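Local coordinates for protein N-acetylmuramoyl-L-alanine amidase XlyA (Bacillus subtilis, PDB 3RDR) that is an autolysin, present here as its zinc-binding catalytic domain, that hydrolyses the link between N-acetylmuramoyl residues and L-amino acids of the cell wall, at residues 56-61 with 70-75; 20-25 with 75-80; 11-16 with 49-54; 61-66 with 93-98. All blocks are in the same frame, centred on the assembly; numbering follows the deposited sequence.

Contact 1 of 4, residues 56-61 with 70-75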
loop_
_atom_site.group_PDB
_atom_site.type_symbol
_atom_site.label_atom_id
_atom_site.label_comp_id
_atom_site.label_asym_id
_atom_site.label_seq_id
_atom_site.Cartn_x
_atom_site.Cartn_y
_atom_site.Cartn_z
ATOM N N THR A 56 0.227 2.665 15.065
ATOM C CA THR A 56 -0.111 4.028 14.673
ATOM C C THR A 56 -0.058 4.254 13.161
ATOM O O THR A 56 -0.604 5.241 12.652
ATOM C CB THR A 56 0.824 5.047 15.370
ATOM O OG1 THR A 56 2.187 4.636 15.205
ATOM C CG2 THR A 56 0.501 5.137 16.868
ATOM N N THR A 57 0.596 3.343 12.441
ATOM C CA THR A 57 0.699 3.459 10.987
ATOM C C THR A 57 -0.373 2.603 10.315
ATOM O O THR A 57 -0.821 1.606 10.879
ATOM C CB THR A 57 2.103 3.012 10.487
ATOM O OG1 THR A 57 3.085 3.966 10.913
ATOM C CG2 THR A 57 2.142 2.925 8.970
ATOM N N SER A 58 -0.793 2.997 9.117
ATOM C CA SER A 58 -1.807 2.236 8.397
ATOM C C SER A 58 -1.846 2.593 6.920
ATOM O O SER A 58 -1.535 3.719 6.531
ATOM C CB SER A 58 -3.194 2.471 9.006
ATOM O OG SER A 58 -3.614 3.810 8.804
ATOM N N TRP A 59 -2.221 1.614 6.107
ATOM C CA TRP A 59 -2.333 1.792 4.668
ATOM C C TRP A 59 -3.506 0.933 4.206
ATOM O O TRP A 59 -4.067 0.167 4.995
ATOM C CB TRP A 59 -1.024 1.396 3.972
ATOM C CG TRP A 59 -0.549 0.043 4.336
ATOM C CD1 TRP A 59 -0.813 -1.123 3.682
ATOM C CD2 TRP A 59 0.256 -0.304 5.472
ATOM N NE1 TRP A 59 -0.222 -2.175 4.338
ATOM C CE2 TRP A 59 0.440 -1.702 5.440
ATOM C CE3 TRP A 59 0.841 0.432 6.511
ATOM C CZ2 TRP A 59 1.187 -2.384 6.408
ATOM C CZ3 TRP A 59 1.586 -0.248 7.476
ATOM C CH2 TRP A 59 1.749 -1.643 7.415
ATOM N N HIS A 60 -3.865 1.041 2.932
ATOM C CA HIS A 60 -5.026 0.328 2.410
ATOM C C HIS A 60 -4.867 -1.123 1.967
ATOM O O HIS A 60 -5.717 -1.960 2.282
ATOM C CB HIS A 60 -5.618 1.158 1.266
ATOM C CG HIS A 60 -5.825 2.595 1.627
ATOM N ND1 HIS A 60 -7.019 3.075 2.127
ATOM C CD2 HIS A 60 -4.965 3.641 1.641
ATOM C CE1 HIS A 60 -6.882 4.352 2.437
ATOM N NE2 HIS A 60 -5.646 4.720 2.154
ATOM N N PHE A 61 -3.789 -1.421 1.248
ATOM C CA PHE A 61 -3.562 -2.772 0.734
ATOM C C PHE A 61 -2.159 -3.329 0.983
ATOM O O PHE A 61 -1.161 -2.620 0.833
ATOM C CB PHE A 61 -3.769 -2.800 -0.786
ATOM C CG PHE A 61 -5.178 -2.533 -1.240
ATOM C CD1 PHE A 61 -6.155 -3.518 -1.152
ATOM C CD2 PHE A 61 -5.505 -1.319 -1.839
ATOM C CE1 PHE A 61 -7.434 -3.302 -1.662
ATOM C CE2 PHE A 61 -6.782 -1.095 -2.352
ATOM C CZ PHE A 61 -7.747 -2.091 -2.263
ATOM N N GLN A 70 -6.998 -6.019 2.403
ATOM C CA GLN A 70 -7.374 -4.607 2.485
ATOM C C GLN A 70 -7.674 -4.306 3.952
ATOM O O GLN A 70 -8.506 -4.964 4.573
ATOM C CB GLN A 70 -8.609 -4.323 1.630
ATOM C CG GLN A 70 -8.869 -2.843 1.391
ATOM C CD GLN A 70 -10.189 -2.593 0.683
ATOM O OE1 GLN A 70 -10.644 -3.418 -0.103
ATOM N NE2 GLN A 70 -10.798 -1.449 0.948
ATOM N N HIS A 71 -6.995 -3.301 4.490
ATOM C CA HIS A 71 -7.130 -2.935 5.891
ATOM C C HIS A 71 -8.008 -1.715 6.132
ATOM O O HIS A 71 -8.424 -1.455 7.260
ATOM C CB HIS A 71 -5.738 -2.664 6.462
ATOM C CG HIS A 71 -4.693 -3.617 5.974
ATOM N ND1 HIS A 71 -4.613 -4.922 6.409
ATOM C CD2 HIS A 71 -3.699 -3.459 5.068
ATOM C CE1 HIS A 71 -3.613 -5.529 5.793
ATOM N NE2 HIS A 71 -3.042 -4.663 4.974
ATOM N N LEU A 72 -8.284 -0.971 5.069
ATOM C CA LEU A 72 -9.071 0.252 5.164
ATOM C C LEU A 72 -9.969 0.418 3.945
ATOM O O LEU A 72 -9.631 -0.038 2.848
ATOM C CB LEU A 72 -8.124 1.455 5.220
ATOM C CG LEU A 72 -7.676 2.213 6.473
ATOM C CD1 LEU A 72 -7.789 1.388 7.732
ATOM C CD2 LEU A 72 -6.252 2.686 6.236
ATOM N N PRO A 73 -11.135 1.063 4.122
ATOM C CA PRO A 73 -12.033 1.271 2.984
ATOM C C PRO A 73 -11.395 2.380 2.150
ATOM O O PRO A 73 -10.706 3.242 2.698
ATOM C CB PRO A 73 -13.342 1.705 3.649
ATOM C CG PRO A 73 -12.876 2.404 4.891
ATOM C CD PRO A 73 -11.782 1.475 5.383
ATOM N N LEU A 74 -11.613 2.369 0.838
ATOM C CA LEU A 74 -11.004 3.379 -0.019
ATOM C C LEU A 74 -11.544 4.805 0.110
ATOM O O LEU A 74 -11.046 5.716 -0.554
ATOM C CB LEU A 74 -11.058 2.920 -1.480
ATOM C CG LEU A 74 -10.413 1.547 -1.718
ATOM C CD1 LEU A 74 -10.256 1.316 -3.213
ATOM C CD2 LEU A 74 -9.051 1.476 -1.029
ATOM N N ASN A 75 -12.551 5.010 0.955
ATOM C CA ASN A 75 -13.085 6.356 1.156
ATOM C C ASN A 75 -12.544 6.974 2.446
ATOM O O ASN A 75 -13.030 8.008 2.901
ATOM C CB ASN A 75 -14.624 6.354 1.174
ATOM C CG ASN A 75 -15.210 5.309 2.110
ATOM O OD1 ASN A 75 -14.845 5.221 3.280
ATOM N ND2 ASN A 75 -16.141 4.520 1.593
#

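Contact 2 of 4, residues 20-25 with 75-80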
loop_
_atom_site.group_PDB
_atom_site.type_symbol
_atom_site.label_atom_id
_atom_site.label_comp_id
_atom_site.label_asym_id
_atom_site.label_seq_id
_atom_site.Cartn_x
_atom_site.Cartn_y
_atom_site.Cartn_z
ATOM N N PRO A 20 -7.683 6.732 11.446
ATOM C CA PRO A 20 -8.134 8.115 11.634
ATOM C C PRO A 20 -9.523 8.365 11.067
ATOM O O PRO A 20 -10.282 9.166 11.609
ATOM C CB PRO A 20 -7.045 8.934 10.934
ATOM C CG PRO A 20 -6.524 7.987 9.887
ATOM C CD PRO A 20 -6.446 6.693 10.648
ATOM N N GLY A 21 -9.842 7.691 9.967
ATOM C CA GLY A 21 -11.158 7.828 9.368
ATOM C C GLY A 21 -11.544 9.126 8.680
ATOM O O GLY A 21 -12.727 9.463 8.645
ATOM N N TYR A 22 -10.581 9.868 8.137
ATOM C CA TYR A 22 -10.931 11.100 7.437
ATOM C C TYR A 22 -11.438 10.734 6.050
ATOM O O TYR A 22 -10.893 9.834 5.404
ATOM C CB TYR A 22 -9.722 12.024 7.295
ATOM C CG TYR A 22 -9.310 12.693 8.580
ATOM C CD1 TYR A 22 -10.150 13.612 9.216
ATOM C CD2 TYR A 22 -8.080 12.400 9.172
ATOM C CE1 TYR A 22 -9.773 14.223 10.414
ATOM C CE2 TYR A 22 -7.695 13.000 10.362
ATOM C CZ TYR A 22 -8.542 13.909 10.982
ATOM O OH TYR A 22 -8.153 14.487 12.168
ATOM N N ALA A 23 -12.487 11.419 5.599
ATOM C CA ALA A 23 -13.047 11.157 4.279
ATOM C C ALA A 23 -11.965 11.399 3.237
ATOM O O ALA A 23 -11.203 12.369 3.327
ATOM C CB ALA A 23 -14.235 12.071 4.016
ATOM N N MET A 24 -11.899 10.519 2.246
ATOM C CA MET A 24 -10.899 10.656 1.200
ATOM C C MET A 24 -11.423 10.338 -0.190
ATOM O O MET A 24 -12.169 9.386 -0.387
ATOM C CB MET A 24 -9.692 9.746 1.491
ATOM C CG MET A 24 -8.639 9.723 0.373
ATOM S SD MET A 24 -7.214 8.629 0.682
ATOM C CE MET A 24 -7.838 7.046 0.086
ATOM N N THR A 25 -11.019 11.167 -1.142
ATOM C CA THR A 25 -11.336 10.994 -2.550
ATOM C C THR A 25 -9.913 10.905 -3.111
ATOM O O THR A 25 -9.293 11.919 -3.426
ATOM C CB THR A 25 -12.077 12.226 -3.124
ATOM O OG1 THR A 25 -13.377 12.320 -2.522
ATOM C CG2 THR A 25 -12.241 12.102 -4.636
ATOM N N ASN A 75 -12.551 5.010 0.955
ATOM C CA ASN A 75 -13.085 6.356 1.156
ATOM C C ASN A 75 -12.544 6.974 2.446
ATOM O O ASN A 75 -13.030 8.008 2.901
ATOM C CB ASN A 75 -14.624 6.354 1.174
ATOM C CG ASN A 75 -15.210 5.309 2.110
ATOM O OD1 ASN A 75 -14.845 5.221 3.280
ATOM N ND2 ASN A 75 -16.141 4.520 1.593
ATOM N N GLU A 76 -11.524 6.333 3.019
ATOM C CA GLU A 76 -10.872 6.800 4.244
ATOM C C GLU A 76 -9.356 6.869 4.033
ATOM O O GLU A 76 -8.807 6.135 3.215
ATOM C CB GLU A 76 -11.168 5.854 5.409
ATOM C CG GLU A 76 -12.525 6.053 6.069
ATOM C CD GLU A 76 -12.742 5.108 7.240
ATOM O OE1 GLU A 76 -11.752 4.758 7.918
ATOM O OE2 GLU A 76 -13.899 4.723 7.496
ATOM N N ASN A 77 -8.686 7.743 4.778
ATOM C CA ASN A 77 -7.236 7.888 4.662
ATOM C C ASN A 77 -6.501 6.963 5.626
ATOM O O ASN A 77 -7.100 6.355 6.516
ATOM C CB ASN A 77 -6.810 9.326 4.974
ATOM C CG ASN A 77 -6.771 9.609 6.469
ATOM O OD1 ASN A 77 -7.793 9.532 7.158
ATOM N ND2 ASN A 77 -5.585 9.928 6.982
ATOM N N GLY A 78 -5.191 6.870 5.436
ATOM C CA GLY A 78 -4.361 6.063 6.308
ATOM C C GLY A 78 -3.188 6.943 6.690
ATOM O O GLY A 78 -3.031 8.018 6.125
ATOM N N TRP A 79 -2.385 6.517 7.658
ATOM C CA TRP A 79 -1.203 7.280 8.067
ATOM C C TRP A 79 -0.010 6.488 7.537
ATOM O O TRP A 79 0.406 5.519 8.166
ATOM C CB TRP A 79 -1.115 7.357 9.593
ATOM C CG TRP A 79 -2.185 8.183 10.257
ATOM C CD1 TRP A 79 -2.857 7.869 11.403
ATOM C CD2 TRP A 79 -2.649 9.483 9.863
ATOM N NE1 TRP A 79 -3.705 8.890 11.750
ATOM C CE2 TRP A 79 -3.600 9.893 10.824
ATOM C CE3 TRP A 79 -2.353 10.341 8.794
ATOM C CZ2 TRP A 79 -4.261 11.123 10.751
ATOM C CZ3 TRP A 79 -3.007 11.563 8.719
ATOM C CH2 TRP A 79 -3.953 11.944 9.694
ATOM N N HIS A 80 0.548 6.892 6.398
ATOM C CA HIS A 80 1.659 6.133 5.826
ATOM C C HIS A 80 2.664 6.914 4.988
ATOM O O HIS A 80 3.804 6.475 4.836
ATOM C CB HIS A 80 1.091 5.003 4.968
ATOM C CG HIS A 80 0.220 5.487 3.849
ATOM N ND1 HIS A 80 0.715 5.793 2.600
ATOM C CD2 HIS A 80 -1.098 5.797 3.817
ATOM C CE1 HIS A 80 -0.260 6.274 1.848
ATOM N NE2 HIS A 80 -1.370 6.286 2.564
HETATM O O HOH W 1 -9.037 5.590 8.370
#

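Contact 3 of 4, residues 11-16 with 49-54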
loop_
_atom_site.group_PDB
_atom_site.type_symbol
_atom_site.label_atom_id
_atom_site.label_comp_id
_atom_site.label_asym_id
_atom_site.label_seq_id
_atom_site.Cartn_x
_atom_site.Cartn_y
_atom_site.Cartn_z
ATOM N N PHE A 11 -10.710 -5.195 7.684
ATOM C CA PHE A 11 -10.513 -3.846 8.189
ATOM C C PHE A 11 -10.067 -3.681 9.629
ATOM O O PHE A 11 -10.374 -4.494 10.504
ATOM C CB PHE A 11 -11.791 -3.021 7.985
ATOM C CG PHE A 11 -12.146 -2.784 6.539
ATOM C CD1 PHE A 11 -13.312 -2.094 6.206
ATOM C CD2 PHE A 11 -11.330 -3.258 5.513
ATOM C CE1 PHE A 11 -13.660 -1.880 4.874
ATOM C CE2 PHE A 11 -11.666 -3.051 4.180
ATOM C CZ PHE A 11 -12.834 -2.361 3.857
ATOM N N ILE A 12 -9.324 -2.602 9.845
ATOM C CA ILE A 12 -8.844 -2.216 11.156
ATOM C C ILE A 12 -10.130 -1.721 11.815
ATOM O O ILE A 12 -10.943 -1.064 11.163
ATOM C CB ILE A 12 -7.842 -1.049 11.034
ATOM C CG1 ILE A 12 -6.541 -1.546 10.393
ATOM C CG2 ILE A 12 -7.595 -0.423 12.391
ATOM C CD1 ILE A 12 -5.622 -0.427 9.918
ATOM N N PRO A 13 -10.344 -2.029 13.104
ATOM C CA PRO A 13 -11.586 -1.554 13.725
ATOM C C PRO A 13 -11.765 -0.039 13.782
ATOM O O PRO A 13 -10.815 0.716 14.005
ATOM C CB PRO A 13 -11.550 -2.201 15.114
ATOM C CG PRO A 13 -10.080 -2.347 15.388
ATOM C CD PRO A 13 -9.543 -2.819 14.057
ATOM N N VAL A 14 -13.003 0.395 13.568
ATOM C CA VAL A 14 -13.355 1.809 13.611
ATOM C C VAL A 14 -12.934 2.384 14.958
ATOM O O VAL A 14 -13.083 1.733 15.986
ATOM C CB VAL A 14 -14.880 1.991 13.432
ATOM C CG1 VAL A 14 -15.287 3.426 13.738
ATOM C CG2 VAL A 14 -15.277 1.621 12.010
ATOM N N GLY A 15 -12.387 3.595 14.950
ATOM C CA GLY A 15 -11.968 4.220 16.193
ATOM C C GLY A 15 -10.556 3.904 16.661
ATOM O O GLY A 15 -10.070 4.509 17.618
ATOM N N ALA A 16 -9.889 2.960 16.002
ATOM C CA ALA A 16 -8.527 2.598 16.387
ATOM C C ALA A 16 -7.594 3.769 16.100
ATOM O O ALA A 16 -7.890 4.614 15.258
ATOM C CB ALA A 16 -8.070 1.355 15.612
ATOM N N TYR A 49 -1.303 -7.710 12.280
ATOM C CA TYR A 49 -0.516 -6.700 12.969
ATOM C C TYR A 49 -1.227 -5.345 13.041
ATOM O O TYR A 49 -1.276 -4.713 14.101
ATOM C CB TYR A 49 0.831 -6.507 12.277
ATOM C CG TYR A 49 1.530 -5.237 12.714
ATOM C CD1 TYR A 49 2.156 -5.153 13.957
ATOM C CD2 TYR A 49 1.515 -4.099 11.909
ATOM C CE1 TYR A 49 2.752 -3.963 14.389
ATOM C CE2 TYR A 49 2.105 -2.904 12.330
ATOM C CZ TYR A 49 2.720 -2.844 13.571
ATOM O OH TYR A 49 3.292 -1.660 14.001
ATOM N N LEU A 50 -1.768 -4.898 11.913
ATOM C CA LEU A 50 -2.440 -3.603 11.855
ATOM C C LEU A 50 -3.630 -3.451 12.798
ATOM O O LEU A 50 -4.025 -2.329 13.123
ATOM C CB LEU A 50 -2.863 -3.291 10.410
ATOM C CG LEU A 50 -1.706 -2.923 9.466
ATOM C CD1 LEU A 50 -2.207 -2.734 8.040
ATOM C CD2 LEU A 50 -1.042 -1.642 9.962
ATOM N N LYS A 51 -4.193 -4.564 13.250
ATOM C CA LYS A 51 -5.331 -4.500 14.155
ATOM C C LYS A 51 -4.946 -4.420 15.631
ATOM O O LYS A 51 -5.815 -4.363 16.495
ATOM C CB LYS A 51 -6.279 -5.675 13.896
ATOM C CG LYS A 51 -6.870 -5.628 12.490
ATOM C CD LYS A 51 -8.205 -6.350 12.370
ATOM C CE LYS A 51 -8.057 -7.846 12.505
ATOM N NZ LYS A 51 -9.339 -8.548 12.208
ATOM N N ASN A 52 -3.646 -4.404 15.919
ATOM C CA ASN A 52 -3.182 -4.281 17.300
ATOM C C ASN A 52 -3.473 -2.850 17.745
ATOM O O ASN A 52 -3.095 -1.898 17.067
ATOM C CB ASN A 52 -1.678 -4.556 17.410
ATOM C CG ASN A 52 -1.368 -6.022 17.652
ATOM O OD1 ASN A 52 -1.985 -6.661 18.502
ATOM N ND2 ASN A 52 -0.396 -6.557 16.918
ATOM N N PRO A 53 -4.147 -2.682 18.896
ATOM C CA PRO A 53 -4.512 -1.374 19.453
ATOM C C PRO A 53 -3.402 -0.336 19.568
ATOM O O PRO A 53 -3.680 0.862 19.599
ATOM C CB PRO A 53 -5.099 -1.735 20.819
ATOM C CG PRO A 53 -5.733 -3.060 20.555
ATOM C CD PRO A 53 -4.664 -3.767 19.749
ATOM N N ASP A 54 -2.154 -0.783 19.635
ATOM C CA ASP A 54 -1.041 0.151 19.776
ATOM C C ASP A 54 -0.359 0.618 18.489
ATOM O O ASP A 54 0.533 1.462 18.538
ATOM C CB ASP A 54 0.007 -0.429 20.730
ATOM C CG ASP A 54 0.035 -1.943 20.713
ATOM O OD1 ASP A 54 0.145 -2.518 19.613
ATOM O OD2 ASP A 54 -0.051 -2.555 21.802
#

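Contact 4 of 4, residues 61-66 with 93-98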
loop_
_atom_site.group_PDB
_atom_site.type_symbol
_atom_site.label_atom_id
_atom_site.label_comp_id
_atom_site.label_asym_id
_atom_site.label_seq_id
_atom_site.Cartn_x
_atom_site.Cartn_y
_atom_site.Cartn_z
ATOM N N PHE A 61 -3.789 -1.421 1.248
ATOM C CA PHE A 61 -3.562 -2.772 0.734
ATOM C C PHE A 61 -2.159 -3.329 0.983
ATOM O O PHE A 61 -1.161 -2.620 0.833
ATOM C CB PHE A 61 -3.769 -2.800 -0.786
ATOM C CG PHE A 61 -5.178 -2.533 -1.240
ATOM C CD1 PHE A 61 -6.155 -3.518 -1.152
ATOM C CD2 PHE A 61 -5.505 -1.319 -1.839
ATOM C CE1 PHE A 61 -7.434 -3.302 -1.662
ATOM C CE2 PHE A 61 -6.782 -1.095 -2.352
ATOM C CZ PHE A 61 -7.747 -2.091 -2.263
ATOM N N THR A 62 -2.091 -4.602 1.355
ATOM C CA THR A 62 -0.810 -5.274 1.526
ATOM C C THR A 62 -0.855 -6.390 0.485
ATOM O O THR A 62 -1.824 -7.151 0.416
ATOM C CB THR A 62 -0.619 -5.873 2.923
ATOM O OG1 THR A 62 -0.634 -4.823 3.899
ATOM C CG2 THR A 62 0.737 -6.592 2.996
ATOM N N VAL A 63 0.187 -6.466 -0.334
ATOM C CA VAL A 63 0.261 -7.445 -1.410
ATOM C C VAL A 63 1.428 -8.420 -1.272
ATOM O O VAL A 63 2.563 -7.994 -1.081
ATOM C CB VAL A 63 0.427 -6.723 -2.785
ATOM C CG1 VAL A 63 0.382 -7.738 -3.933
ATOM C CG2 VAL A 63 -0.642 -5.655 -2.962
ATOM N N ASP A 64 1.156 -9.723 -1.342
ATOM C CA ASP A 64 2.239 -10.706 -1.319
ATOM C C ASP A 64 2.116 -11.520 -2.607
ATOM O O ASP A 64 1.314 -11.168 -3.477
ATOM C CB ASP A 64 2.230 -11.602 -0.063
ATOM C CG ASP A 64 0.986 -12.457 0.065
ATOM O OD1 ASP A 64 0.500 -12.973 -0.956
ATOM O OD2 ASP A 64 0.513 -12.636 1.210
ATOM N N ASP A 65 2.901 -12.583 -2.750
ATOM C CA ASP A 65 2.867 -13.375 -3.981
ATOM C C ASP A 65 1.629 -14.239 -4.164
ATOM O O ASP A 65 1.412 -14.803 -5.239
ATOM C CB ASP A 65 4.127 -14.248 -4.079
ATOM C CG ASP A 65 4.169 -15.363 -3.040
ATOM O OD1 ASP A 65 3.371 -15.350 -2.078
ATOM O OD2 ASP A 65 5.029 -16.257 -3.184
ATOM N N THR A 66 0.805 -14.326 -3.128
ATOM C CA THR A 66 -0.387 -15.154 -3.195
ATOM C C THR A 66 -1.697 -14.375 -3.191
ATOM O O THR A 66 -2.581 -14.633 -4.007
ATOM C CB THR A 66 -0.413 -16.152 -2.021
ATOM O OG1 THR A 66 0.805 -16.907 -2.015
ATOM C CG2 THR A 66 -1.589 -17.106 -2.151
ATOM N N ILE A 93 -4.076 6.270 -2.000
ATOM C CA ILE A 93 -4.292 4.909 -1.548
ATOM C C ILE A 93 -2.907 4.321 -1.307
ATOM O O ILE A 93 -2.072 4.299 -2.214
ATOM C CB ILE A 93 -5.017 4.081 -2.622
ATOM C CG1 ILE A 93 -6.393 4.694 -2.908
ATOM C CG2 ILE A 93 -5.162 2.636 -2.163
ATOM C CD1 ILE A 93 -7.126 4.049 -4.074
ATOM N N GLY A 94 -2.657 3.875 -0.079
ATOM C CA GLY A 94 -1.369 3.295 0.253
ATOM C C GLY A 94 -1.312 1.794 0.010
ATOM O O GLY A 94 -2.207 1.051 0.438
ATOM N N ILE A 95 -0.261 1.354 -0.682
ATOM C CA ILE A 95 -0.060 -0.063 -0.983
ATOM C C ILE A 95 1.305 -0.554 -0.506
ATOM O O ILE A 95 2.337 0.062 -0.791
ATOM C CB ILE A 95 -0.148 -0.361 -2.512
ATOM C CG1 ILE A 95 -1.540 -0.018 -3.051
ATOM C CG2 ILE A 95 0.115 -1.843 -2.772
ATOM C CD1 ILE A 95 -1.776 1.452 -3.240
ATOM N N GLU A 96 1.310 -1.665 0.222
ATOM C CA GLU A 96 2.559 -2.245 0.702
ATOM C C GLU A 96 2.815 -3.542 -0.050
ATOM O O GLU A 96 1.893 -4.333 -0.264
ATOM C CB GLU A 96 2.486 -2.534 2.208
ATOM C CG GLU A 96 2.804 -1.340 3.101
ATOM C CD GLU A 96 4.304 -1.109 3.276
ATOM O OE1 GLU A 96 5.102 -1.719 2.531
ATOM O OE2 GLU A 96 4.685 -0.305 4.157
ATOM N N ILE A 97 4.060 -3.753 -0.460
ATOM C CA ILE A 97 4.441 -4.974 -1.163
ATOM C C ILE A 97 5.380 -5.739 -0.238
ATOM O O ILE A 97 6.394 -5.207 0.205
ATOM C CB ILE A 97 5.155 -4.664 -2.498
ATOM C CG1 ILE A 97 4.218 -3.873 -3.414
ATOM C CG2 ILE A 97 5.555 -5.969 -3.195
ATOM C CD1 ILE A 97 4.832 -3.505 -4.757
ATOM N N CYS A 98 5.030 -6.988 0.057
ATOM C CA CYS A 98 5.819 -7.823 0.960
ATOM C C CYS A 98 7.150 -8.325 0.395
ATOM O O CYS A 98 7.332 -8.423 -0.820
ATOM C CB CYS A 98 4.979 -9.021 1.418
ATOM S SG CYS A 98 3.486 -8.587 2.374
#

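Contact 1 of 4, residues 56-61 with 70-75
The beta hairpin of strands 61-63 and 68-70 begins and ends at Phe61 and Gln70, an antiparallel non-hydrogen-bonded pair with CA atoms 4.6 Å apart. Gln70 extends alongside the Phe61 ring, its CG 3.4 Å from Phe61 CE1, because CG stands anti to the backbone N (chi1 -166°). Both ends of its amide are bonded: NE2 donates almost straight (167°) to Leu72 O at 2.6 Å, with the acceptor in the amide plane, while OE1 is bonded to Gln9 NE2. One step outward His60 O takes the backbone N of His71 at 2.9 Å and also meets Gln70 CA at 3.1 Å in a CA-H...O contact. Beyond this point the chains leave the six-stranded sheet as two loops whose touching residues are mostly buried, and their rings pack. His71 turns its edge toward the face of Trp59 in an offset edge-to-face pair, planes at 82° and centroids of the His71 ring and the Trp59 five-membered ring 5.2 Å apart; His71 NE2 and Trp59 NE1 both bond Thr62 OG1, which fixes the two rings relative to each other. Leu72 CD2 lies over one face of the His60 imidazole, toward its rim. At the ring's edge Pro73 O is 3.7 Å from His60 ND1, which is buried without a polar partner. Leu74 CD2 touches Phe61 CE2 at 3.7 Å, crossing the ring side chain at about a right angle.

Contact 2 of 4, residues 20-25 with 75-80
One backbone and one side-chain hydrogen bond tie Tyr22 to Asn77. Asn77 OD1 accepts the Tyr22 N-H at 3.0 Å, with the donor nearly in line with the amide C=O (162°), and Asn77 N returns a bond to Tyr22 O at 3.1 Å, in the carbonyl plane. The Asn77 amide reaches Tyr22 because its CG sits between backbone N and carbonyl carbon (chi1 79°). Further along, Met24 N donates to Asn75 O at 2.8 Å, from above the carbonyl plane. Between these bonds Ala23 and Glu76 form a single backbone bridge, and Glu76 CA adds a CA-H...O contact of 3.2 Å to Tyr22 O.

A water mediates next: it accepts from Gly21 N and donates to Glu76 OE1 and Asn77 O. Glu76 OE1 also has a salt bridge with Arg19.

Packing comes last. Pro20 CG lies over one face of Trp79, 3.8 Å from the five-membered ring centroid and 24° off its normal, a CH-pi contact; Asn77 ND2 sits over that same face, toward the rim. Tyr22 approaches Trp79 with its ring edge, CE2 to CZ2 3.9 Å, and makes a cation-pi contact with Arg90. At the far end the Met24 methyl, CE, packs on Glu76 O at 3.4 Å.

With main-chain atoms as partners in nearly every polar link, the chemistry implies that the two irregular loops are matched chiefly backbone to backbone, with Asn77 standing in for a peptide group.

Contact 3 of 4, residues 11-16 with 49-54
Lys51 NZ makes a salt bridge with Asp10 OD1, and on the way there the lysine chain lies across the 11-16 loop. Its methylene CD rests 3.4 Å from Phe11 O, and the same CD meets Pro13 CD at 4.1 Å, while Lys51 CG is 4.2 Å from Ile12 CA. A bend at chi3 (-69°) then takes the ammonium to Asp10. The aliphatic half of the lysine therefore packs on the loop while its charge is paired with Asp10, just before the 11-16 loop.

Ile12 faces the neighbouring residue of the other segment. Three of its carbons pack on Leu50 O, of which CG1 is the nearest at 3.8 Å; Thr55 OG1 makes a weak hydrogen bond to the same oxygen. The isoleucine also touches the Leu50 side chain, where Ile12 CD1 lies 4.0 Å from Leu50 CB. CG1 of Ile12 stands beside its own backbone N and anti to the carbonyl carbon (chi1 -70°), a turn that carries CD1 to Leu50.

Backbone bonds hold both partners in shape. Pro13 to Ala16 forms a type II beta turn, with Ala16 N to Pro13 O at 3.1 Å, and Asn52 N bonds Tyr49 O at 3.0 Å. Ile12 is further tied by its backbone to His71 and by its carbonyl to Arg19. The contact thus packs the long connection between edge strand 7-9 and strand 28-33 against residues 49-54, within the T7 lysozyme fold of this amidase 2 domain.

Contact 4 of 4, residues 61-66 with 93-98
The Phe61 ring is met at its edge, near the ring plane, by Ile93 CG2, 4.0 Å from Phe61 CD2, while Ile95 CG1 comes to it obliquely. Ile95 CG2 touches Val63 CG2 at 3.9 Å, the two side chains side by side and pointing the same way; Phe61, Val63, Ile95 and Ile97 of these two strands all lie on one face.

The backbones pair in parallel: Phe61 with Ile95, Thr62 with Glu96, Val63 with Ile97. Four bonds connect them in a regular ladder. Glu96 N reaches Phe61 O at 2.7 Å and Cys98 N reaches Val63 O at 2.9 Å; Phe61 N to Gly94 O and Val63 N to Glu96 O are the other two. In each the donor lies close to the carbonyl direction, and the short strand axes differ by only 22°, so the strands run side by side, close to parallel.

On the reverse face Thr62 CG2 meets Cys98 SG at 3.5 Å. Glu96 shares that face and bends at chi2 (-81°), its side chain about 5 Å from the zinc ion held by His32, His133 and Cys141. Past the strand Asp64 OD1 takes Thr66 N at 2.6 Å, an Asx turn.

These are central parallel strands in the mixed sheet of the T7 lysozyme-type amidase fold. Strand 92-97 lies between strands 61-63 and 28-33, with Phe61, Val63 and Ile97 packed on helix 105-122, and with Glu96 against His32 and Trp59 on the zinc side.

Overall arrangement
From the N terminus, residues 11-16 open contact 3 and residues 20-25 open contact 2. Residues 49-54 close contact 3 at the end of helix 43-50, before contact 1 or contact 4 begins. Residues 56-61 then start contact 1, and Phe61 passes directly into contact 4. The hairpin returns at 70-75 to close contact 1, and Asn75 carries on into 75-80, which closes contact 2 around it. Contact 4 closes last, at 93-98, so it crosses contacts 1 and 2; contact 3 crosses contact 2. Together they join the irregular loops beside strand 7-9 and helix 43-50 to the central sheet, with contacts 3 and 4 about 17 Å apart between centres.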